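PDB 6GUO: putative siderophore-degrading esterase (Eurofung), which hydrolyses the ester bonds of the bacterial xenosiderophore enterobactin, a step required for intracellular release of its iron. Local coordinates for residues A[132-135]-A[136-139]; A[235-239]-A[240-244]. One frame throughout, in Å; residues are numbered along the deposited sequence.

Contact 1 of 2, residues A[132-135]-A[136-139]; sequences DEFL and TFIA
Asp132 gives its carbonyl oxygen to Thr136 twice over, in the opening turns of helix 131-150. The backbone N of Thr136 reaches Asp132 O at 3.0 Å in the ordinary i to i+4 helical bond, and the hydroxyl joins it, with Thr136 OG1 lying 2.8 Å from Asp132 O. The two donors come in from opposite faces of the carbonyl plane, so one oxygen is held by two donors, one from each side. The hydroxyl can fold back in this way because OG1 stands beside the backbone N of its own residue (chi1 -59°), which leaves the threonine's polar end satisfied within its own helix. The carboxylate of Asp132 turns instead to His173, while that of Glu133 meets Lys26 and Tyr104; the carbonyl of Glu133 simply receives Phe137 N.

Phe134 carries most of the apolar contact. With CG anti to the backbone N (chi1 -166°), its ring leans toward the next turn. There the CD1 methyl of Ile138 sits over one of its faces, 4.0 Å from the ring centroid, in a CH-pi contact. Phe137 approaches the same ring obliquely, its CD2 4.0 Å from Phe134 CE1. Phe134 O takes the backbone N of Ile138 at 2.9 Å, and Leu135 O accepts Ala139 N in the same way at 3.0 Å.

Around this turn the buried side chains face different neighbours in the alpha/beta-hydrolase fold. Phe134 and Ile138 rest on Val58 of strand 52-58, Leu135 packs against Phe170 and Ala174 of helix 166-177, and Phe137 stacks on Tyr31 of strand 31-36 while its ring also meets Trp5 of the second subunit.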
ATOM      1  N   ASP A 132       3.405 -23.390  15.401  1.00 22.38           N
ATOM      2  CA  ASP A 132       4.350 -24.417  14.946  1.00 23.77           C
ATOM      3  C   ASP A 132       3.763 -25.261  13.817  1.00 23.11           C
ATOM      4  O   ASP A 132       4.466 -25.577  12.858  1.00 21.80           O
ATOM      5  CB  ASP A 132       4.825 -25.295  16.107  1.00 26.02           C
ATOM      6  CG  ASP A 132       5.721 -24.544  17.077  1.00 29.12           C
ATOM      7  OD1 ASP A 132       6.397 -23.579  16.660  1.00 30.56           O
ATOM      8  OD2 ASP A 132       5.759 -24.919  18.264  1.00 32.67           O
ATOM      9  N   GLU A 133       2.477 -25.601  13.928  1.00 22.98           N
ATOM     10  CA  GLU A 133       1.758 -26.316  12.864  1.00 23.90           C
ATOM     11  C   GLU A 133       1.695 -25.490  11.578  1.00 21.34           C
ATOM     12  O   GLU A 133       1.926 -26.007  10.485  1.00 19.90           O
ATOM     13  CB  GLU A 133       0.335 -26.674  13.312  1.00 27.17           C
ATOM     14  CG  GLU A 133       0.271 -27.715  14.421  1.00 31.87           C
ATOM     15  CD  GLU A 133      -1.131 -27.924  14.976  1.00 37.33           C
ATOM     16  OE1 GLU A 133      -2.113 -27.432  14.377  1.00 38.68           O
ATOM     17  OE2 GLU A 133      -1.248 -28.591  16.024  1.00 41.34           O
ATOM     18  N   PHE A 134       1.391 -24.204  11.723  1.00 19.93           N
ATOM     19  CA  PHE A 134       1.284 -23.291  10.586  1.00 19.40           C
ATOM     20  C   PHE A 134       2.631 -23.057   9.895  1.00 19.22           C
ATOM     21  O   PHE A 134       2.729 -23.028   8.672  1.00 17.86           O
ATOM     22  CB  PHE A 134       0.682 -21.956  11.050  1.00 19.45           C
ATOM     23  CG  PHE A 134       0.208 -21.070   9.931  1.00 19.81           C
ATOM     24  CD1 PHE A 134      -0.550 -21.583   8.878  1.00 21.16           C
ATOM     25  CD2 PHE A 134       0.489 -19.706   9.947  1.00 19.66           C
ATOM     26  CE1 PHE A 134      -0.993 -20.764   7.856  1.00 21.05           C
ATOM     27  CE2 PHE A 134       0.042 -18.883   8.926  1.00 21.80           C
ATOM     28  CZ  PHE A 134      -0.698 -19.409   7.878  1.00 21.53           C
ATOM     29  N   LEU A 135       3.662 -22.908  10.687  1.00 19.78           N
ATOM     30  CA  LEU A 135       5.014 -22.721  10.179  1.00 22.04           C
ATOM     31  C   LEU A 135       5.506 -23.963   9.423  1.00 20.90           C
ATOM     32  O   LEU A 135       6.146 -23.850   8.376  1.00 20.51           O
ATOM     33  CB  LEU A 135       5.935 -22.385  11.347  1.00 25.27           C
ATOM     34  CG  LEU A 135       7.379 -21.959  11.095  1.00 28.18           C
ATOM     35  CD1 LEU A 135       7.522 -21.088   9.854  1.00 28.94           C
ATOM     36  CD2 LEU A 135       7.881 -21.204  12.316  1.00 29.14           C
ATOM     37  N   THR A 136       5.186 -25.141   9.958  1.00 20.78           N
ATOM     38  CA  THR A 136       5.443 -26.412   9.276  1.00 21.17           C
ATOM     39  C   THR A 136       4.695 -26.468   7.939  1.00 20.31           C
ATOM     40  O   THR A 136       5.264 -26.861   6.919  1.00 20.95           O
ATOM     41  CB  THR A 136       5.040 -27.601  10.174  1.00 22.58           C
ATOM     42  OG1 THR A 136       5.792 -27.546  11.390  1.00 23.95           O
ATOM     43  CG2 THR A 136       5.298 -28.929   9.498  1.00 24.31           C
ATOM     44  N   PHE A 137       3.429 -26.054   7.959  1.00 19.30           N
ATOM     45  CA  PHE A 137       2.586 -25.997   6.760  1.00 19.28           C
ATOM     46  C   PHE A 137       3.188 -25.104   5.672  1.00 17.97           C
ATOM     47  O   PHE A 137       3.252 -25.496   4.505  1.00 17.96           O
ATOM     48  CB  PHE A 137       1.171 -25.528   7.144  1.00 20.19           C
ATOM     49  CG  PHE A 137       0.268 -25.274   5.977  1.00 19.97           C
ATOM     50  CD1 PHE A 137      -0.221 -26.328   5.217  1.00 21.12           C
ATOM     51  CD2 PHE A 137      -0.120 -23.975   5.648  1.00 19.45           C
ATOM     52  CE1 PHE A 137      -1.065 -26.097   4.139  1.00 20.68           C
ATOM     53  CE2 PHE A 137      -0.963 -23.741   4.574  1.00 20.00           C
ATOM     54  CZ  PHE A 137      -1.440 -24.802   3.820  1.00 19.91           C
ATOM     55  N   ILE A 138       3.647 -23.918   6.058  1.00 16.71           N
ATOM     56  CA  ILE A 138       4.256 -22.987   5.102  1.00 17.28           C
ATOM     57  C   ILE A 138       5.549 -23.568   4.518  1.00 18.43           C
ATOM     58  O   ILE A 138       5.742 -23.564   3.303  1.00 18.47           O
ATOM     59  CB  ILE A 138       4.510 -21.603   5.736  1.00 17.61           C
ATOM     60  CG1 ILE A 138       3.168 -20.918   6.036  1.00 17.74           C
ATOM     61  CG2 ILE A 138       5.344 -20.720   4.809  1.00 18.06           C
ATOM     62  CD1 ILE A 138       3.271 -19.728   6.964  1.00 18.88           C
ATOM     63  N   ALA A 139       6.405 -24.081   5.394  1.00 19.96           N
ATOM     64  CA  ALA A 139       7.725 -24.585   5.008  1.00 22.60           C
ATOM     65  C   ALA A 139       7.698 -25.912   4.236  1.00 23.21           C
ATOM     66  O   ALA A 139       8.523 -26.115   3.342  1.00 24.12           O
ATOM     67  CB  ALA A 139       8.610 -24.715   6.242  1.00 24.34           C
TER

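Contact 2 of 2, residues A[235-239]-A[240-244]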
ATOM      1  N   ARG A 235     -11.597  12.478  15.230  1.00 27.23           N
ATOM      2  CA  ARG A 235     -12.553  13.585  15.131  1.00 27.31           C
ATOM      3  C   ARG A 235     -13.943  13.178  15.606  1.00 27.71           C
ATOM      4  O   ARG A 235     -14.579  13.907  16.367  1.00 27.86           O
ATOM      5  CB  ARG A 235     -12.626  14.095  13.689  1.00 26.85           C
ATOM      6  CG  ARG A 235     -13.456  15.360  13.503  1.00 25.86           C
ATOM      7  CD  ARG A 235     -13.401  15.842  12.064  1.00 25.54           C
ATOM      8  NE  ARG A 235     -13.876  14.822  11.127  1.00 25.08           N
ATOM      9  CZ  ARG A 235     -15.154  14.512  10.894  1.00 24.85           C
ATOM     10  NH1 ARG A 235     -15.445  13.556  10.014  1.00 24.82           N
ATOM     11  NH2 ARG A 235     -16.149  15.139  11.523  1.00 24.86           N
ATOM     12  N   VAL A 236     -14.395  12.016  15.136  1.00 28.60           N
ATOM     13  CA  VAL A 236     -15.658  11.419  15.550  1.00 31.13           C
ATOM     14  C   VAL A 236     -15.309  10.176  16.370  1.00 32.01           C
ATOM     15  O   VAL A 236     -14.970   9.124  15.819  1.00 35.90           O
ATOM     16  CB  VAL A 236     -16.543  11.048  14.336  1.00 31.89           C
ATOM     17  CG1 VAL A 236     -17.917  10.581  14.797  1.00 33.21           C
ATOM     18  CG2 VAL A 236     -16.681  12.236  13.390  1.00 31.21           C
ATOM     19  N   GLU A 237     -15.351  10.327  17.689  1.00 29.22           N
ATOM     20  CA  GLU A 237     -15.089   9.228  18.617  1.00 27.55           C
ATOM     21  C   GLU A 237     -15.586   9.632  19.996  1.00 27.20           C
ATOM     22  O   GLU A 237     -15.296  10.741  20.452  1.00 25.31           O
ATOM     23  CB  GLU A 237     -13.590   8.911  18.684  1.00 27.55           C
ATOM     24  CG  GLU A 237     -13.251   7.729  19.580  1.00 27.40           C
ATOM     25  CD  GLU A 237     -11.793   7.316  19.516  1.00 27.61           C
ATOM     26  OE1 GLU A 237     -10.920   8.156  19.201  1.00 27.58           O
ATOM     27  OE2 GLU A 237     -11.520   6.130  19.800  1.00 27.05           O
ATOM     28  N   SER A 238     -16.321   8.735  20.655  1.00 26.49           N
ATOM     29  CA  SER A 238     -16.842   9.008  21.997  1.00 27.60           C
ATOM     30  C   SER A 238     -15.716   8.979  23.028  1.00 26.96           C
ATOM     31  O   SER A 238     -14.655   8.392  22.790  1.00 23.92           O
ATOM     32  CB  SER A 238     -17.931   8.000  22.381  1.00 28.10           C
ATOM     33  OG  SER A 238     -17.375   6.732  22.687  1.00 28.12           O
ATOM     34  N   ASP A 239     -15.972   9.600  24.175  1.00 27.79           N
ATOM     35  CA  ASP A 239     -14.996   9.659  25.270  1.00 29.21           C
ATOM     36  C   ASP A 239     -14.589   8.265  25.710  1.00 27.30           C
ATOM     37  O   ASP A 239     -13.399   7.953  25.777  1.00 26.05           O
ATOM     38  CB  ASP A 239     -15.559  10.401  26.482  1.00 32.54           C
ATOM     39  CG  ASP A 239     -15.980  11.812  26.161  1.00 37.41           C
ATOM     40  OD1 ASP A 239     -15.223  12.529  25.480  1.00 41.53           O
ATOM     41  OD2 ASP A 239     -17.083  12.207  26.584  1.00 45.42           O
ATOM     42  N   GLU A 240     -15.582   7.429  26.000  1.00 27.33           N
ATOM     43  CA  GLU A 240     -15.315   6.082  26.499  1.00 29.13           C
ATOM     44  C   GLU A 240     -14.638   5.187  25.477  1.00 27.94           C
ATOM     45  O   GLU A 240     -13.779   4.394  25.853  1.00 27.12           O
ATOM     46  CB  GLU A 240     -16.590   5.416  27.037  1.00 31.49           C
ATOM     47  CG  GLU A 240     -17.165   6.078  28.285  1.00 30.42           C
ATOM     48  CD  GLU A 240     -16.099   6.496  29.296  1.00 19.89           C
ATOM     49  OE1 GLU A 240     -15.439   5.599  29.851  1.00 25.91           O
ATOM     50  OE2 GLU A 240     -15.930   7.728  29.512  1.00 33.64           O
ATOM     51  N   MET A 241     -14.999   5.314  24.200  1.00 26.92           N
ATOM     52  CA  MET A 241     -14.332   4.529  23.160  1.00 27.72           C
ATOM     53  C   MET A 241     -12.859   4.928  23.025  1.00 23.19           C
ATOM     54  O   MET A 241     -12.013   4.061  22.850  1.00 22.84           O
ATOM     55  CB  MET A 241     -15.066   4.607  21.814  1.00 30.75           C
ATOM     56  CG  MET A 241     -16.396   3.855  21.787  1.00 35.47           C
ATOM     57  SD  MET A 241     -16.292   2.068  22.046  1.00 42.38           S
ATOM     58  CE  MET A 241     -18.004   1.690  22.423  1.00 44.37           C
ATOM     59  N   PHE A 242     -12.554   6.221  23.144  1.00 20.76           N
ATOM     60  CA  PHE A 242     -11.161   6.681  23.176  1.00 20.60           C
ATOM     61  C   PHE A 242     -10.406   6.168  24.410  1.00 21.14           C
ATOM     62  O   PHE A 242      -9.261   5.725  24.303  1.00 20.37           O
ATOM     63  CB  PHE A 242     -11.074   8.212  23.114  1.00 20.24           C
ATOM     64  CG  PHE A 242      -9.668   8.740  23.224  1.00 21.18           C
ATOM     65  CD1 PHE A 242      -8.709   8.388  22.277  1.00 21.23           C
ATOM     66  CD2 PHE A 242      -9.288   9.561  24.285  1.00 22.51           C
ATOM     67  CE1 PHE A 242      -7.406   8.857  22.375  1.00 22.60           C
ATOM     68  CE2 PHE A 242      -7.984  10.034  24.389  1.00 23.74           C
ATOM     69  CZ  PHE A 242      -7.041   9.682  23.432  1.00 23.52           C
ATOM     70  N   LYS A 243     -11.044   6.228  25.576  1.00 22.40           N
ATOM     71  CA  LYS A 243     -10.412   5.747  26.809  1.00 23.11           C
ATOM     72  C   LYS A 243     -10.143   4.237  26.782  1.00 24.34           C
ATOM     73  O   LYS A 243      -9.122   3.786  27.314  1.00 21.94           O
ATOM     74  CB  LYS A 243     -11.230   6.157  28.032  1.00 24.54           C
ATOM     75  CG  LYS A 243     -11.176   7.653  28.268  1.00 24.44           C
ATOM     76  CD  LYS A 243     -12.160   8.109  29.321  1.00 25.23           C
ATOM     77  CE  LYS A 243     -12.190   9.625  29.402  1.00 25.77           C
ATOM     78  NZ  LYS A 243     -13.111  10.093  30.471  1.00 26.11           N
ATOM     79  N   ARG A 244     -11.038   3.473  26.147  1.00 25.81           N
ATOM     80  CA  ARG A 244     -10.797   2.045  25.871  1.00 28.45           C
ATOM     81  C   ARG A 244      -9.520   1.837  25.058  1.00 25.76           C
ATOM     82  O   ARG A 244      -8.728   0.952  25.371  1.00 23.61           O
ATOM     83  CB  ARG A 244     -11.969   1.411  25.112  1.00 33.97           C
ATOM     84  CG  ARG A 244     -13.191   1.101  25.960  1.00 41.17           C
ATOM     85  CD  ARG A 244     -14.422   0.897  25.081  1.00 48.02           C
ATOM     86  NE  ARG A 244     -15.387  -0.042  25.655  1.00 55.57           N
ATOM     87  CZ  ARG A 244     -16.158   0.187  26.721  1.00 61.41           C
ATOM     88  NH1 ARG A 244     -16.100   1.340  27.393  1.00 62.44           N
ATOM     89  NH2 ARG A 244     -16.998  -0.760  27.133  1.00 65.96           N
TER
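Ser238 caps the N-terminus of helix 239-252, its OG accepting the backbone N-H of Met241. This N-cap bond is 3.2 Å from Met241 N to Ser238 OG, with an angle of 155° at the hydrogen. A chi1 of 74° sets OG between the serine's own N and carbonyl carbon, turned to the first turn of the helix, where it also lies against CB and CG of Met241.

Two main-chain bonds follow and start the regular helix. Phe242 N donates to Ser238 O at 3.0 Å, and Lys243 N to Asp239 O at 2.9 Å.

Among the charged groups, Lys243 NZ and Glu240 OE2 form a long salt bridge of 3.8 Å one turn apart along the exposed side of the helix. Asp239 pairs through OD1 with Arg233, and Glu237 through OE2 with Arg245. Both arginines lie just beyond this stretch, so both bridges join the loop to the first turns of the helix. Farther back, Arg235 reaches across to backbone carbonyls of Asn301 and Ala304 of the second subunit.

The remaining contact is van der Waals: Glu237 lies against Phe242. Its extended chain crosses the Phe242 side chain at about a right angle, with the carboxylate and ring planes 70° apart, and puts Glu237 OE2 3.4 Å from Phe242 CA.

How the contacts relate
Both contacts are local, each within one continuous stretch of chain, and contact 1 closes well before contact 2 opens. Their centres lie about 39 Å apart and their nearest atoms about 27 Å, so they do not touch. Contact 1 belongs to helix 131-150, packed on the central sheet, with its centre about 14 Å from that of the chain. Contact 2 leads from the loop after strand 219-225 into helix 239-252, on the surface and about 29 Å from the chain centre. One is partly buried and packs against the body of the fold; the other lies at its periphery, yet each reaches the second subunit of the homodimer, through Phe137 and through Arg235 and Val236 respectively.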